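Local coordinates for pyocin-S2 immunity protein (Pseudomonas aeruginosa, PDB 4QKO) that probably protects the producing cell by binding the HNH nuclease domain of its cognate bacteriocin, pyocin S2, at residues A[28-31]-A[32-35]; A[6-10]-A[11-15]. One frame throughout, in Å; residues are numbered along the deposited sequence. Where two conformers were deposited one is given.

Contact 1: residues A[28-31]-A[32-35]; sequences FPTE and ESHI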
# COMPACT_ATOMS: atom_id res chain seq x y z
N PHE A 28 8.48 -7.68 10.92
CA PHE A 28 7.88 -6.35 10.79
C PHE A 28 6.59 -6.25 11.61
O PHE A 28 5.47 -6.27 11.04
CB PHE A 28 7.61 -6.11 9.32
CG PHE A 28 8.78 -6.42 8.48
CD1 PHE A 28 9.96 -5.72 8.67
CD2 PHE A 28 8.74 -7.44 7.54
CE1 PHE A 28 11.07 -6.00 7.92
CE2 PHE A 28 9.82 -7.71 6.77
CZ PHE A 28 11.00 -7.02 6.98
N PRO A 29 6.74 -6.14 12.95
CA PRO A 29 5.56 -6.15 13.78
C PRO A 29 4.67 -4.92 13.53
O PRO A 29 3.46 -5.02 13.67
CB PRO A 29 6.10 -6.10 15.21
CG PRO A 29 7.55 -6.05 15.15
CD PRO A 29 7.98 -6.04 13.71
N THR A 30 5.29 -3.78 13.19
CA THR A 30 4.56 -2.53 12.91
C THR A 30 4.57 -2.14 11.42
O THR A 30 5.53 -2.47 10.67
CB THR A 30 5.23 -1.37 13.63
OG1 THR A 30 6.55 -1.21 13.17
CG2 THR A 30 5.24 -1.58 15.19
N GLU A 31 3.54 -1.38 11.03
CA GLU A 31 3.42 -0.87 9.68
C GLU A 31 4.64 -0.02 9.34
O GLU A 31 5.18 -0.08 8.21
CB GLU A 31 2.10 -0.08 9.47
CG GLU A 31 1.88 0.32 8.02
CD GLU A 31 0.54 1.00 7.75
OE1 GLU A 31 -0.26 1.20 8.68
OE2 GLU A 31 0.29 1.38 6.59
N GLU A 32 5.10 0.73 10.33
CA GLU A 32 6.30 1.59 10.18
C GLU A 32 7.57 0.77 9.92
O GLU A 32 8.43 1.20 9.13
CB GLU A 32 6.49 2.48 11.42
CG GLU A 32 5.36 3.51 11.63
CD GLU A 32 4.01 2.96 12.23
OE1 GLU A 32 3.88 1.78 12.71
OE2 GLU A 32 3.02 3.72 12.20
N SER A 33 7.68 -0.41 10.56
CA SER A 33 8.80 -1.30 10.33
C SER A 33 8.75 -1.89 8.91
O SER A 33 9.80 -2.08 8.26
CB SER A 33 8.89 -2.47 11.31
OG SER A 33 7.83 -3.41 11.16
N HIS A 34 7.55 -2.21 8.44
CA HIS A 34 7.42 -2.73 7.08
C HIS A 34 7.79 -1.67 6.05
O HIS A 34 8.42 -1.98 5.02
CB HIS A 34 5.97 -3.19 6.84
CG HIS A 34 5.81 -4.04 5.64
ND1 HIS A 34 5.49 -3.51 4.41
CD2 HIS A 34 5.91 -5.38 5.47
CE1 HIS A 34 5.40 -4.49 3.53
NE2 HIS A 34 5.65 -5.64 4.15
N ILE A 35 7.36 -0.44 6.27
CA ILE A 35 7.67 0.62 5.33
C ILE A 35 9.16 0.78 5.20
O ILE A 35 9.70 0.94 4.07
CB ILE A 35 6.99 1.96 5.69
CG1 ILE A 35 5.48 1.90 5.46
CG2 ILE A 35 7.58 3.10 4.85
CD1 ILE A 35 4.65 3.00 6.10
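Ser33 bonds to Thr30 through both its backbone N and its hydroxyl, at the point where the loop enters helix 31-45. Thr30 is the N-cap: its OG1 accepts from Ser33 N at 3.0 Å. Ser33 OG in turn donates to Thr30 O at a short 2.5 Å, in the carbonyl plane and on a lone pair. Thr30 O also takes His34 N at 3.0 Å, again in the carbonyl plane, so two donors grip it. With chi1 at 68°, Ser33 OG sits between its own N and carbonyl carbon, which turns it back toward the loop and places it 3.0 Å from Phe28 CA.

Phe28 CB lies 3.3 Å from Ser33 OG, and Phe28 CG stays near the same hydroxyl. Phe28 CD1 passes 3.7 Å from Ser33 O, with Phe28 CE1 farther off. Phe28 CD2 comes within 4.1 Å of His34 CD2. The two rings make an offset edge-to-face pair, the imidazole edge toward the phenyl face, with planes at 86°.

His34 is held at both nitrogens, NE2 by Ile20 O of helix 10-21 and ND1 by Tyr85 OH of the pyocin S2 chain. Glu31 sends its extended side chain to Lys97 and Arg53 of that chain in salt bridges. The cap thus fixes the first turn, while an acid and a buried, doubly bonded imidazole give this helix start a polar grip on the nuclease.

Contact 2: residues A[6-10]-A[11-15]; sequences SEYTE and KEFLE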
# COMPACT_ATOMS: atom_id res chain seq x y z
N SER A 6 25.45 -7.22 -2.24
CA SER A 6 26.52 -8.20 -2.39
C SER A 6 26.96 -8.87 -1.06
O SER A 6 27.66 -9.88 -1.07
CB SER A 6 27.72 -7.51 -3.05
OG SER A 6 28.14 -6.49 -2.19
N GLU A 7 26.54 -8.31 0.07
CA GLU A 7 26.62 -8.98 1.39
C GLU A 7 25.56 -10.11 1.61
O GLU A 7 25.74 -10.98 2.49
CB GLU A 7 26.56 -7.92 2.49
CG GLU A 7 27.76 -6.98 2.38
CD GLU A 7 27.57 -5.57 2.97
OE1 GLU A 7 26.52 -5.30 3.58
OE2 GLU A 7 28.52 -4.74 2.83
N TYR A 8 24.45 -10.10 0.84
CA TYR A 8 23.51 -11.18 0.94
C TYR A 8 23.92 -12.31 0.04
O TYR A 8 24.33 -12.07 -1.10
CB TYR A 8 22.15 -10.70 0.46
CG TYR A 8 21.46 -9.73 1.37
CD1 TYR A 8 21.86 -8.38 1.44
CD2 TYR A 8 20.41 -10.14 2.14
CE1 TYR A 8 21.19 -7.47 2.26
CE2 TYR A 8 19.74 -9.25 2.97
CZ TYR A 8 20.15 -7.92 3.03
OH TYR A 8 19.48 -7.09 3.86
N THR A 9 23.76 -13.54 0.48
CA THR A 9 23.57 -14.60 -0.48
C THR A 9 22.19 -14.47 -1.10
O THR A 9 21.31 -13.85 -0.51
CB THR A 9 23.64 -15.99 0.14
OG1 THR A 9 22.57 -16.18 1.05
CG2 THR A 9 24.96 -16.16 0.88
N GLU A 10 22.02 -15.09 -2.27
CA GLU A 10 20.70 -15.17 -2.91
C GLU A 10 19.64 -15.75 -1.97
O GLU A 10 18.54 -15.21 -1.88
CB GLU A 10 20.75 -15.99 -4.19
CG GLU A 10 19.51 -15.86 -5.04
CD GLU A 10 19.58 -16.63 -6.35
OE1 GLU A 10 18.51 -17.04 -6.89
OE2 GLU A 10 20.70 -16.79 -6.89
N LYS A 11 19.96 -16.84 -1.25
CA LYS A 11 19.01 -17.41 -0.29
C LYS A 11 18.59 -16.43 0.82
O LYS A 11 17.38 -16.38 1.20
CB LYS A 11 19.57 -18.71 0.30
CG LYS A 11 18.61 -19.44 1.22
CD LYS A 11 18.73 -18.95 2.66
CE LYS A 11 19.64 -19.86 3.47
NZ LYS A 11 19.05 -21.22 3.60
N GLU A 12 19.56 -15.67 1.35
CA GLU A 12 19.31 -14.62 2.35
C GLU A 12 18.44 -13.50 1.79
O GLU A 12 17.59 -12.93 2.48
CB GLU A 12 20.57 -13.97 2.88
CG GLU A 12 21.40 -14.87 3.84
CD GLU A 12 22.86 -14.38 4.14
OE1 GLU A 12 23.42 -13.50 3.42
OE2 GLU A 12 23.46 -14.92 5.14
N PHE A 13 18.72 -13.11 0.56
CA PHE A 13 17.92 -12.04 -0.02
C PHE A 13 16.49 -12.51 -0.30
O PHE A 13 15.57 -11.78 -0.10
CB PHE A 13 18.54 -11.53 -1.32
CG PHE A 13 17.88 -10.30 -1.81
CD1 PHE A 13 18.02 -9.13 -1.09
CD2 PHE A 13 17.11 -10.30 -2.95
CE1 PHE A 13 17.43 -7.95 -1.52
CE2 PHE A 13 16.52 -9.12 -3.40
CZ PHE A 13 16.66 -7.95 -2.67
N LEU A 14 16.33 -13.76 -0.74
CA LEU A 14 15.02 -14.35 -0.96
C LEU A 14 14.24 -14.35 0.35
O LEU A 14 13.06 -13.98 0.36
CB LEU A 14 15.11 -15.75 -1.61
CG LEU A 14 13.82 -16.52 -1.69
CD1 LEU A 14 12.84 -15.90 -2.66
CD2 LEU A 14 14.10 -17.96 -2.07
N GLU A 15 14.89 -14.73 1.44
CA GLU A 15 14.17 -14.76 2.72
C GLU A 15 13.74 -13.34 3.21
O GLU A 15 12.64 -13.17 3.72
CB GLU A 15 15.01 -15.51 3.75
CG GLU A 15 15.61 -16.83 3.25
CD GLU A 15 14.77 -17.61 2.22
OE1 GLU A 15 13.52 -17.50 2.22
OE2 GLU A 15 15.37 -18.38 1.42
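Tyr8 and Phe13 form the tightly packed side of this helix start. The edge of Phe13 points at the face of Tyr8 in a T-shaped pair, planes at 86°, with Phe13 CD1 and Tyr8 CD2 4.1 Å apart. At the base of the side chains, Tyr8 CB rests against Phe13 CB, also at 4.1 Å. Phe13 has CG anti to its backbone N (chi1 -170°), a torsion that carries the ring inward, where it touches Phe41 and Thr45 of helix 31-45 and Val69 of helix 65-78.

Thr9 and Glu12 hold the more polar side. Glu12 N gives its hydrogen to Thr9 OG1 at 3.1 Å, and Thr9 N returns one to Glu12 OE1 at 3.0 Å, reaching that oxygen from above the carboxylate plane. OE1 also takes a salt bridge from Lys2, so a charge and an amide share it. Nearby, Lys11 is exposed, and only the root of its side chain touches the loop, Lys11 CB being 4.0 Å from Thr9 OG1.

Thr9 O accepts Phe13 N at 2.9 Å, opening the regular bonding of helix 10-21. The reciprocal bonds between Thr9 and Glu12 are those of a capping box, the classic N-terminal closure of an alpha-helix.

In the fold
Contact 2 starts helix 10-21 and contact 1 starts helix 31-45, the next helix in the chain. Each uses a threonine N-cap and an aromatic pair; in contact 2 the cap is part of a capping box. Their centres are about 20 Å apart, and their nearest atoms, about 7 Å apart, do not touch. The centre of contact 2 lies about 9 Å from that of the chain, with Phe13 reaching Phe41 on helix 31-45; the centre of contact 1 lies about 16 Å out, tied back to helix 10-21 through Phe28 and His34. Only contact 1 meets the pyocin S2 chain, whereas contact 2 joins helices within the small all-helical immunity protein.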